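Local coordinates for FAA hydrolase family protein (Pseudomonas aeruginosa, PDB 6J5Y) that probably hydrolyses the beta-keto acid fumarylpyruvate to fumarate and pyruvate, working with a bound divalent metal ion, manganese in this crystal, at residues M121-M126 with W130-A135; F50-P55 with G111-R116; R25-G30 with R189-R194. All blocks are in the same frame, centred on the assembly; numbering follows the deposited sequence.

Interaction 1 of 3, residues M121-M126 with W130-A135; sequences MRMREM and WEIGKA. With PYR (pyruvic acid), chain B.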
loop_
_atom_site.group_PDB
_atom_site.type_symbol
_atom_site.label_atom_id
_atom_site.label_comp_id
_atom_site.label_asym_id
_atom_site.label_seq_id
_atom_site.Cartn_x
_atom_site.Cartn_y
_atom_site.Cartn_z
ATOM N N MET A 121 8.978 13.143 -7.507
ATOM C CA MET A 121 9.082 13.571 -8.928
ATOM C C MET A 121 10.458 14.190 -9.161
ATOM O O MET A 121 11.032 13.916 -10.215
ATOM C CB MET A 121 7.955 14.535 -9.308
ATOM C CG MET A 121 6.622 13.822 -9.455
ATOM S SD MET A 121 5.255 14.935 -9.920
ATOM C CE MET A 121 5.750 15.306 -11.603
ATOM N N ARG A 122 11.009 14.924 -8.194
ATOM C CA ARG A 122 12.401 15.462 -8.281
ATOM C C ARG A 122 13.419 14.302 -8.397
ATOM O O ARG A 122 14.319 14.363 -9.270
ATOM C CB ARG A 122 12.676 16.392 -7.103
ATOM C CG ARG A 122 14.008 17.125 -7.174
ATOM C CD ARG A 122 14.066 18.286 -6.201
ATOM N NE ARG A 122 14.576 17.870 -4.899
ATOM C CZ ARG A 122 14.451 18.559 -3.761
ATOM N NH1 ARG A 122 13.796 19.712 -3.745
ATOM N NH2 ARG A 122 14.972 18.081 -2.639
ATOM N N MET A 123 13.294 13.257 -7.582
ATOM C CA MET A 123 14.216 12.085 -7.663
ATOM C C MET A 123 14.043 11.386 -9.028
ATOM O O MET A 123 15.071 11.128 -9.683
ATOM C CB MET A 123 13.989 11.099 -6.512
ATOM C CG MET A 123 14.172 11.728 -5.132
ATOM S SD MET A 123 15.837 12.407 -4.786
ATOM C CE MET A 123 15.576 14.104 -5.306
ATOM N N ARG A 124 12.815 11.180 -9.500
ATOM C CA ARG A 124 12.573 10.565 -10.830
ATOM C C ARG A 124 13.300 11.384 -11.927
ATOM O O ARG A 124 14.030 10.802 -12.742
ATOM C CB ARG A 124 11.060 10.416 -11.045
ATOM C CG ARG A 124 10.682 9.908 -12.423
ATOM C CD ARG A 124 9.274 10.278 -12.789
ATOM N NE ARG A 124 9.171 11.670 -13.205
ATOM C CZ ARG A 124 8.035 12.342 -13.356
ATOM N NH1 ARG A 124 6.868 11.763 -13.115
ATOM N NH2 ARG A 124 8.074 13.603 -13.742
ATOM N N GLU A 125 13.127 12.693 -11.973
ATOM C CA GLU A 125 13.755 13.546 -13.026
ATOM C C GLU A 125 15.290 13.517 -12.896
ATOM O O GLU A 125 15.955 13.713 -13.926
ATOM C CB GLU A 125 13.158 14.959 -12.992
ATOM C CG GLU A 125 11.937 15.134 -13.900
ATOM C CD GLU A 125 12.257 15.390 -15.373
ATOM O OE1 GLU A 125 12.572 16.555 -15.747
ATOM O OE2 GLU A 125 12.203 14.420 -16.157
ATOM N N MET A 126 15.853 13.201 -11.722
ATOM C CA MET A 126 17.332 13.192 -11.483
ATOM C C MET A 126 17.904 11.767 -11.551
ATOM O O MET A 126 19.139 11.617 -11.359
ATOM C CB MET A 126 17.685 13.808 -10.124
ATOM C CG MET A 126 17.405 15.309 -10.051
ATOM S SD MET A 126 17.674 16.009 -8.402
ATOM C CE MET A 126 17.668 17.762 -8.790
ATOM N N TRP A 130 14.084 6.928 -4.684
ATOM C CA TRP A 130 12.816 7.628 -4.380
ATOM C C TRP A 130 12.550 7.726 -2.880
ATOM O O TRP A 130 11.494 8.256 -2.544
ATOM C CB TRP A 130 11.664 6.892 -5.046
ATOM C CG TRP A 130 11.584 7.066 -6.523
ATOM C CD1 TRP A 130 12.564 7.433 -7.397
ATOM C CD2 TRP A 130 10.424 6.777 -7.311
ATOM N NE1 TRP A 130 12.079 7.432 -8.683
ATOM C CE2 TRP A 130 10.774 7.015 -8.659
ATOM C CE3 TRP A 130 9.146 6.300 -7.002
ATOM C CZ2 TRP A 130 9.864 6.825 -9.689
ATOM C CZ3 TRP A 130 8.239 6.141 -8.025
ATOM C CH2 TRP A 130 8.604 6.404 -9.347
ATOM N N GLU A 131 13.455 7.262 -2.016
ATOM C CA GLU A 131 13.130 7.048 -0.578
ATOM C C GLU A 131 12.588 8.333 0.082
ATOM O O GLU A 131 11.631 8.201 0.869
ATOM C CB GLU A 131 14.334 6.473 0.156
ATOM C CG GLU A 131 14.444 4.968 0.029
ATOM C CD GLU A 131 15.194 4.439 -1.177
ATOM O OE1 GLU A 131 15.346 5.193 -2.185
ATOM O OE2 GLU A 131 15.629 3.266 -1.093
ATOM N N ILE A 132 13.147 9.521 -0.187
ATOM C CA ILE A 132 12.665 10.785 0.460
ATOM C C ILE A 132 11.191 11.046 0.080
ATOM O O ILE A 132 10.481 11.650 0.903
ATOM C CB ILE A 132 13.575 12.000 0.173
ATOM C CG1 ILE A 132 13.740 12.269 -1.323
ATOM C CG2 ILE A 132 14.934 11.828 0.848
ATOM C CD1 ILE A 132 14.377 13.588 -1.630
ATOM N N GLY A 133 10.748 10.627 -1.108
ATOM C CA GLY A 133 9.350 10.749 -1.575
ATOM C C GLY A 133 8.415 9.633 -1.091
ATOM O O GLY A 133 7.199 9.902 -0.974
ATOM N N LYS A 134 8.920 8.412 -0.876
ATOM C CA LYS A 134 8.073 7.201 -0.668
ATOM C C LYS A 134 8.325 6.523 0.679
ATOM O O LYS A 134 7.409 5.825 1.167
ATOM C CB LYS A 134 8.312 6.186 -1.792
ATOM C CG LYS A 134 7.696 6.560 -3.128
ATOM C CD LYS A 134 6.201 6.606 -3.022
ATOM C CE LYS A 134 5.470 6.597 -4.342
ATOM N NZ LYS A 134 4.029 6.370 -4.107
ATOM N N ALA A 135 9.497 6.673 1.281
ATOM C CA ALA A 135 9.886 5.775 2.383
ATOM C C ALA A 135 9.970 6.564 3.686
ATOM O O ALA A 135 10.826 6.251 4.510
ATOM C CB ALA A 135 11.180 5.080 2.025
HETATM C C PYR B . 1.887 3.793 -7.674
HETATM O O PYR B . 1.139 3.281 -6.815
HETATM O OXT PYR B . 1.611 3.766 -8.897
HETATM C CA PYR B . 3.009 4.308 -7.239
HETATM O O3 PYR B . 3.260 4.201 -6.031
HETATM C CB PYR B . 4.038 4.991 -8.091
#
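Beside the pyruvate pocket the chain leaves helix 117-126, makes a tight return and enters the short helix 131-134, and in this hairpin of helices Met123 and Arg124 rest against Trp130 and Ile132. The backbones are nearest at Met123 and Trp130, whose CA atoms lie 5.7 Å apart. Met123 makes two contacts along its length. Its CB approaches Trp130 CD1 obliquely, at 4.0 Å, while its chain, bending at chi2 (-61°) and chi3 (93°), brings SD to 3.7 Å from Ile132 CD1. The Met123 and Ile132 side chains lie roughly perpendicular. The pyrrole part of the indole also approaches the next residue of the helix, Trp130 NE1 lying 3.8 Å from Arg124 CA. Arg124 touches the ring through its CB; beyond it the chain leads away, and its guanidinium has Met121 CG over one face. The far end of the indole points into the pocket, where the methyl carbon of pyruvate lies at the ring edge. Lys134, at the end of the short helix, reaches the same ligand: its NZ donates to O3 of pyruvate at 3.0 Å, and Thr115 and Asp113 hold the same nitrogen. The two segments thus meet by apolar and van der Waals contact, with no hydrogen bond between them, while Lys134, on the second helix, turns its amine to the ligand and to Asp113.

Interaction 2 of 3, residues F50-P55 with G111-R116; sequences FFFCKP and GLDMTR. With MN (manganese (II) ion), chain C; PYR (pyruvic acid), chain B.
Phe52 and Asp113 approach from opposing sides and meet beside the manganese ion, the ring presenting its edge to the carboxylate. Phe52 CZ is 3.3 Å from Asp113 OD2, and the ring and carboxylate planes are 38° apart. Pyruvate O3 lies at the same edge, near the ring plane, 3.4 Å from Phe52 CZ. The first torsion of Phe52 (chi1 62°) sets CG between the backbone N and the carbonyl carbon, and this carries the ring from its strand toward the metal. Asp113 has CG anti to its backbone N (chi1 174°) and points its two oxygens at different partners. OD2 binds manganese at 2.2 Å; pyruvate chelates the ion through O and O3, and a water, Glu82 and Glu84 bring the coordinating atoms to six. OD1 turns instead to Lys54, whose chain runs extended from strand 50-54 and bends only at its last torsion. NZ forms a salt bridge with Asp113 OD1 at 2.7 Å, but the modelled place of OD1 is doubtful, and the hydrogen bond itself is weak. The ammonium group also makes a weak bond to Met114 O, and the carbonyls of Lys134 and Ser139 accept from it as well. Thr115 OG1 donates to Asp113 O at 2.9 Å from above the carbonyl plane, tying Thr115 back to the metal ligand, and is also bonded by Lys134 NZ. If OD1 is placed correctly, Lys54 is a second-shell partner of the carboxylate and may help to orient it, while ring hydrogens of Phe52 face two metal-bound oxygens, probably a weakly favourable electrostatic match.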
loop_
_atom_site.group_PDB
_atom_site.type_symbol
_atom_site.label_atom_id
_atom_site.label_comp_id
_atom_site.label_asym_id
_atom_site.label_seq_id
_atom_site.Cartn_x
_atom_site.Cartn_y
_atom_site.Cartn_z
ATOM N N PHE A 50 6.900 -1.598 -11.507
ATOM C CA PHE A 50 8.219 -1.585 -10.827
ATOM C C PHE A 50 8.009 -1.648 -9.311
ATOM O O PHE A 50 6.875 -1.485 -8.789
ATOM C CB PHE A 50 9.025 -0.347 -11.228
ATOM C CG PHE A 50 8.364 0.965 -10.904
ATOM C CD1 PHE A 50 8.378 1.464 -9.617
ATOM C CD2 PHE A 50 7.718 1.697 -11.892
ATOM C CE1 PHE A 50 7.776 2.672 -9.310
ATOM C CE2 PHE A 50 7.087 2.892 -11.590
ATOM C CZ PHE A 50 7.135 3.384 -10.296
ATOM N N PHE A 51 9.097 -1.868 -8.601
ATOM C CA PHE A 51 9.062 -2.178 -7.154
ATOM C C PHE A 51 9.841 -1.128 -6.389
ATOM O O PHE A 51 10.930 -0.754 -6.827
ATOM C CB PHE A 51 9.645 -3.567 -6.890
ATOM C CG PHE A 51 8.932 -4.687 -7.596
ATOM C CD1 PHE A 51 7.554 -4.804 -7.527
ATOM C CD2 PHE A 51 9.644 -5.628 -8.334
ATOM C CE1 PHE A 51 6.897 -5.836 -8.182
ATOM C CE2 PHE A 51 8.980 -6.661 -8.975
ATOM C CZ PHE A 51 7.620 -6.771 -8.891
ATOM N N PHE A 52 9.303 -0.721 -5.235
ATOM C CA PHE A 52 10.029 0.056 -4.215
ATOM C C PHE A 52 9.565 -0.431 -2.846
ATOM O O PHE A 52 8.742 -1.381 -2.795
ATOM C CB PHE A 52 9.829 1.553 -4.417
ATOM C CG PHE A 52 8.409 2.051 -4.306
ATOM C CD1 PHE A 52 7.566 2.025 -5.412
ATOM C CD2 PHE A 52 7.947 2.608 -3.132
ATOM C CE1 PHE A 52 6.286 2.552 -5.344
ATOM C CE2 PHE A 52 6.647 3.097 -3.050
ATOM C CZ PHE A 52 5.814 3.048 -4.156
ATOM N N CYS A 53 10.130 0.165 -1.806
ATOM C CA CYS A 53 9.960 -0.283 -0.409
ATOM C C CYS A 53 9.726 0.912 0.508
ATOM O O CYS A 53 10.033 2.073 0.138
ATOM C CB CYS A 53 11.146 -1.087 0.084
ATOM S SG CYS A 53 11.371 -2.659 -0.796
ATOM N N LYS A 54 9.106 0.596 1.630
ATOM C CA LYS A 54 8.979 1.467 2.801
ATOM C C LYS A 54 9.439 0.633 3.975
ATOM O O LYS A 54 9.331 -0.588 3.931
ATOM C CB LYS A 54 7.530 1.903 3.035
ATOM C CG LYS A 54 6.888 2.671 1.887
ATOM C CD LYS A 54 5.414 2.880 2.122
ATOM C CE LYS A 54 4.746 3.618 0.990
ATOM N NZ LYS A 54 4.622 5.055 1.309
ATOM N N PRO A 55 9.932 1.277 5.042
ATOM C CA PRO A 55 10.202 0.548 6.282
ATOM C C PRO A 55 8.886 0.065 6.927
ATOM O O PRO A 55 7.849 0.744 6.830
ATOM C CB PRO A 55 10.976 1.571 7.128
ATOM C CG PRO A 55 10.536 2.920 6.586
ATOM C CD PRO A 55 10.284 2.703 5.108
ATOM N N GLY A 111 -4.946 -0.059 2.055
ATOM C CA GLY A 111 -3.767 0.742 2.393
ATOM C C GLY A 111 -3.725 2.062 1.658
ATOM O O GLY A 111 -4.378 2.189 0.622
ATOM N N LEU A 112 -2.932 2.989 2.187
ATOM C CA LEU A 112 -2.605 4.282 1.554
ATOM C C LEU A 112 -1.085 4.371 1.388
ATOM O O LEU A 112 -0.340 4.270 2.390
ATOM C CB LEU A 112 -3.116 5.421 2.433
ATOM C CG LEU A 112 -4.586 5.786 2.282
ATOM C CD1 LEU A 112 -5.038 6.635 3.457
ATOM C CD2 LEU A 112 -4.809 6.530 0.964
ATOM N N ASP A 113 -0.650 4.571 0.153
ATOM C CA ASP A 113 0.765 4.826 -0.160
ATOM C C ASP A 113 0.931 6.343 -0.147
ATOM O O ASP A 113 0.943 6.966 -1.246
ATOM C CB ASP A 113 1.151 4.103 -1.452
ATOM C CG ASP A 113 2.554 4.442 -1.907
ATOM O OD1 ASP A 113 3.321 4.992 -1.073
ATOM O OD2 ASP A 113 2.871 4.175 -3.090
ATOM N N MET A 114 1.057 6.925 1.045
ATOM C CA MET A 114 1.138 8.401 1.186
ATOM C C MET A 114 2.503 8.836 0.615
ATOM O O MET A 114 3.475 8.051 0.658
ATOM C CB MET A 114 0.930 8.852 2.636
ATOM C CG MET A 114 -0.432 8.431 3.205
ATOM S SD MET A 114 -1.831 9.058 2.220
ATOM C CE MET A 114 -1.496 10.821 2.227
ATOM N N THR A 115 2.540 9.959 -0.087
ATOM C CA THR A 115 3.654 10.262 -1.024
ATOM C C THR A 115 4.017 11.746 -0.922
ATOM O O THR A 115 3.100 12.543 -1.003
ATOM C CB THR A 115 3.259 9.894 -2.464
ATOM O OG1 THR A 115 3.012 8.485 -2.511
ATOM C CG2 THR A 115 4.323 10.240 -3.478
ATOM N N ARG A 116 5.296 12.103 -0.712
ATOM C CA ARG A 116 5.759 13.503 -0.899
ATOM C C ARG A 116 6.004 13.631 -2.394
ATOM O O ARG A 116 7.105 13.311 -2.807
ATOM C CB ARG A 116 6.967 13.813 -0.014
ATOM C CG ARG A 116 6.646 13.633 1.466
ATOM C CD ARG A 116 7.686 14.166 2.409
ATOM N NE ARG A 116 8.871 13.330 2.500
ATOM C CZ ARG A 116 9.746 13.387 3.491
ATOM N NH1 ARG A 116 10.795 12.585 3.484
ATOM N NH2 ARG A 116 9.563 14.237 4.492
HETATM MN MN MN C . 1.600 3.533 -4.742
HETATM C C PYR B . 1.887 3.793 -7.674
HETATM O O PYR B . 1.139 3.281 -6.815
HETATM O OXT PYR B . 1.611 3.766 -8.897
HETATM C CA PYR B . 3.009 4.308 -7.239
HETATM O O3 PYR B . 3.260 4.201 -6.031
HETATM C CB PYR B . 4.038 4.991 -8.091
HETATM O O HOH W 1 2.484 1.560 -4.621
#

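Interaction 3 of 3, residues R25-G30 with R189-R194; sequences RVYCVG and RFFELR. With PYR (pyruvic acid), chain B.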
loop_
_atom_site.group_PDB
_atom_site.type_symbol
_atom_site.label_atom_id
_atom_site.label_comp_id
_atom_site.label_asym_id
_atom_site.label_seq_id
_atom_site.Cartn_x
_atom_site.Cartn_y
_atom_site.Cartn_z
ATOM N N ARG A 25 8.842 -6.838 5.724
ATOM C CA ARG A 25 9.275 -5.824 4.728
ATOM C C ARG A 25 8.021 -5.241 4.073
ATOM O O ARG A 25 7.016 -5.910 4.043
ATOM C CB ARG A 25 10.153 -6.397 3.621
ATOM C CG ARG A 25 11.549 -6.794 4.064
ATOM C CD ARG A 25 12.469 -7.028 2.895
ATOM N NE ARG A 25 13.744 -7.545 3.311
ATOM C CZ ARG A 25 14.628 -8.104 2.508
ATOM N NH1 ARG A 25 14.393 -8.211 1.216
ATOM N NH2 ARG A 25 15.751 -8.559 3.005
ATOM N N VAL A 26 8.140 -4.062 3.478
ATOM C CA VAL A 26 6.967 -3.448 2.814
ATOM C C VAL A 26 7.345 -3.160 1.369
ATOM O O VAL A 26 8.208 -2.357 1.136
ATOM C CB VAL A 26 6.412 -2.232 3.563
ATOM C CG1 VAL A 26 5.191 -1.682 2.867
ATOM C CG2 VAL A 26 6.093 -2.601 4.996
ATOM N N TYR A 27 6.733 -3.921 0.484
ATOM C CA TYR A 27 6.996 -3.823 -0.965
ATOM C C TYR A 27 5.833 -3.047 -1.534
ATOM O O TYR A 27 4.709 -3.235 -1.036
ATOM C CB TYR A 27 7.105 -5.204 -1.603
ATOM C CG TYR A 27 8.307 -6.011 -1.184
ATOM C CD1 TYR A 27 9.575 -5.684 -1.635
ATOM C CD2 TYR A 27 8.184 -7.061 -0.296
ATOM C CE1 TYR A 27 10.687 -6.427 -1.275
ATOM C CE2 TYR A 27 9.283 -7.825 0.057
ATOM C CZ TYR A 27 10.543 -7.496 -0.411
ATOM O OH TYR A 27 11.615 -8.254 -0.036
ATOM N N CYS A 28 6.109 -2.241 -2.550
ATOM C CA CYS A 28 5.099 -1.403 -3.216
ATOM C C CYS A 28 5.289 -1.595 -4.713
ATOM O O CYS A 28 6.471 -1.697 -5.169
ATOM C CB CYS A 28 5.225 0.066 -2.825
ATOM S SG CYS A 28 5.103 0.392 -1.048
ATOM N N VAL A 29 4.180 -1.702 -5.438
ATOM C CA VAL A 29 4.210 -1.769 -6.927
ATOM C C VAL A 29 3.833 -0.389 -7.464
ATOM O O VAL A 29 2.770 0.156 -7.050
ATOM C CB VAL A 29 3.301 -2.871 -7.501
ATOM C CG1 VAL A 29 3.560 -3.030 -8.994
ATOM C CG2 VAL A 29 3.474 -4.208 -6.797
ATOM N N GLY A 30 4.677 0.161 -8.332
ATOM C CA GLY A 30 4.422 1.449 -8.993
ATOM C C GLY A 30 3.876 1.258 -10.397
ATOM O O GLY A 30 4.307 0.297 -11.102
ATOM N N ARG A 189 11.294 -13.168 -7.715
ATOM C CA ARG A 189 12.524 -13.287 -8.556
ATOM C C ARG A 189 13.667 -12.445 -7.968
ATOM O O ARG A 189 14.802 -12.862 -8.119
ATOM C CB ARG A 189 12.299 -12.794 -9.986
ATOM C CG ARG A 189 11.405 -13.706 -10.807
ATOM C CD ARG A 189 11.165 -13.176 -12.220
ATOM N NE ARG A 189 10.226 -14.068 -12.907
ATOM C CZ ARG A 189 9.708 -13.866 -14.110
ATOM N NH1 ARG A 189 10.027 -12.793 -14.802
ATOM N NH2 ARG A 189 8.862 -14.746 -14.620
ATOM N N PHE A 190 13.350 -11.283 -7.372
ATOM C CA PHE A 190 14.327 -10.267 -6.905
ATOM C C PHE A 190 14.665 -10.377 -5.413
ATOM O O PHE A 190 15.754 -9.885 -5.008
ATOM C CB PHE A 190 13.773 -8.884 -7.225
ATOM C CG PHE A 190 13.695 -8.649 -8.705
ATOM C CD1 PHE A 190 14.812 -8.246 -9.422
ATOM C CD2 PHE A 190 12.515 -8.873 -9.393
ATOM C CE1 PHE A 190 14.741 -8.045 -10.790
ATOM C CE2 PHE A 190 12.446 -8.668 -10.758
ATOM C CZ PHE A 190 13.554 -8.226 -11.451
ATOM N N PHE A 191 13.756 -10.947 -4.609
ATOM C CA PHE A 191 13.868 -11.035 -3.131
ATOM C C PHE A 191 13.255 -12.360 -2.682
ATOM O O PHE A 191 12.241 -12.794 -3.277
ATOM C CB PHE A 191 13.109 -9.894 -2.441
ATOM C CG PHE A 191 13.351 -8.513 -2.998
ATOM C CD1 PHE A 191 14.448 -7.755 -2.590
ATOM C CD2 PHE A 191 12.486 -7.968 -3.938
ATOM C CE1 PHE A 191 14.666 -6.485 -3.107
ATOM C CE2 PHE A 191 12.708 -6.707 -4.455
ATOM C CZ PHE A 191 13.800 -5.969 -4.044
ATOM N N GLU A 192 13.793 -12.969 -1.628
ATOM C CA GLU A 192 13.094 -14.097 -0.971
ATOM C C GLU A 192 11.915 -13.531 -0.170
ATOM O O GLU A 192 12.133 -12.813 0.800
ATOM C CB GLU A 192 14.025 -14.882 -0.052
ATOM C CG GLU A 192 13.334 -16.084 0.546
ATOM C CD GLU A 192 14.186 -16.882 1.509
ATOM O OE1 GLU A 192 15.308 -16.434 1.813
ATOM O OE2 GLU A 192 13.710 -17.912 1.980
ATOM N N LEU A 193 10.680 -13.872 -0.526
ATOM C CA LEU A 193 9.533 -13.388 0.269
ATOM C C LEU A 193 9.503 -14.206 1.558
ATOM O O LEU A 193 9.993 -15.331 1.559
ATOM C CB LEU A 193 8.237 -13.498 -0.532
ATOM C CG LEU A 193 8.228 -12.719 -1.842
ATOM C CD1 LEU A 193 6.858 -12.800 -2.499
ATOM C CD2 LEU A 193 8.643 -11.267 -1.630
ATOM N N ARG A 194 9.057 -13.601 2.640
ATOM C CA ARG A 194 8.989 -14.281 3.961
ATOM C C ARG A 194 7.670 -13.918 4.613
ATOM O O ARG A 194 7.059 -12.899 4.266
ATOM C CB ARG A 194 10.165 -13.840 4.847
ATOM C CG ARG A 194 11.531 -14.239 4.317
ATOM C CD ARG A 194 11.771 -15.728 4.351
ATOM N NE ARG A 194 11.782 -16.176 5.736
ATOM C CZ ARG A 194 11.340 -17.348 6.168
ATOM N NH1 ARG A 194 10.762 -18.203 5.341
ATOM N NH2 ARG A 194 11.420 -17.641 7.453
HETATM C C PYR B . 1.887 3.793 -7.674
HETATM O O PYR B . 1.139 3.281 -6.815
HETATM O OXT PYR B . 1.611 3.766 -8.897
HETATM C CA PYR B . 3.009 4.308 -7.239
HETATM O O3 PYR B . 3.260 4.201 -6.031
HETATM C CB PYR B . 4.038 4.991 -8.091
HETATM O O HOH W 2 11.121 -10.172 1.520
#
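Tyr27 of strand 26-30 and Phe191, just past helix 180-190, form the tight part of this contact, their rings meeting obliquely with centroids 5.0 Å apart and planes at 42°. Tyr27 CE1 sits over one face of the Phe191 ring, displaced toward its rim, and comes within 3.6 Å of Phe191 CD2. The phenol oxygen goes further, lying 3.3 Å from Phe191 CB. Leu193 approaches from another direction: its CD2 reaches Tyr27 CE2 at 3.9 Å, and behind it the same leucine packs on Val184 and Ser188 of the helix. The outer part is polar and looser. Arg25, stretched out as far as NE and exposed, brings NH1 to 3.8 Å from Phe191 CD1, which lies at the guanidinium edge, the two planes almost perpendicular. Its NH1 donates to Tyr27 OH at 3.0 Å, with the partner tilted 20° from the guanidinium plane. The hydroxyl in turn donates to a water lying in the plane of the phenol ring, and this water donates to Glu192 O at 2.9 Å. Apart from that water-mediated path, no hydrogen bond crosses between the segments. Tyr27 OH is therefore held from two sides, by an arginine of its own segment and by solvent linked to the opposing backbone. Asp197 receives the backbone N-H groups of both Arg25 and Arg194, tying the segments together beyond the rings. The arrangement is that of a helix packed on one face of the sheet, where Leu187 and Thr183 meet Tyr27 and Val29, with the connection to strand 198-200, the parallel neighbour of strand 26-30, running past Tyr27.

From the N terminus, residues 25-30 come first, followed by 50-55, the antiparallel neighbour of that strand, so interactions 3 and 2 share one sheet. Interaction 2 closes a loop of 55 residues when strand 105-116 returns at 111-116. That strand runs directly into helix 117-126, where interaction 1 opens; only three residues later 130-135 closes it. Interactions 2 and 1 are thus in series without crossing, and both nest inside the long loop that interaction 3 closes at 189-194. Interactions 1 and 2 touch each other around the ligand pocket, through the Lys134-Asp113 salt bridge and the packing of Trp130 on Phe50. Interaction 3 instead ties strand 26-30 to the residues just past helix 180-190.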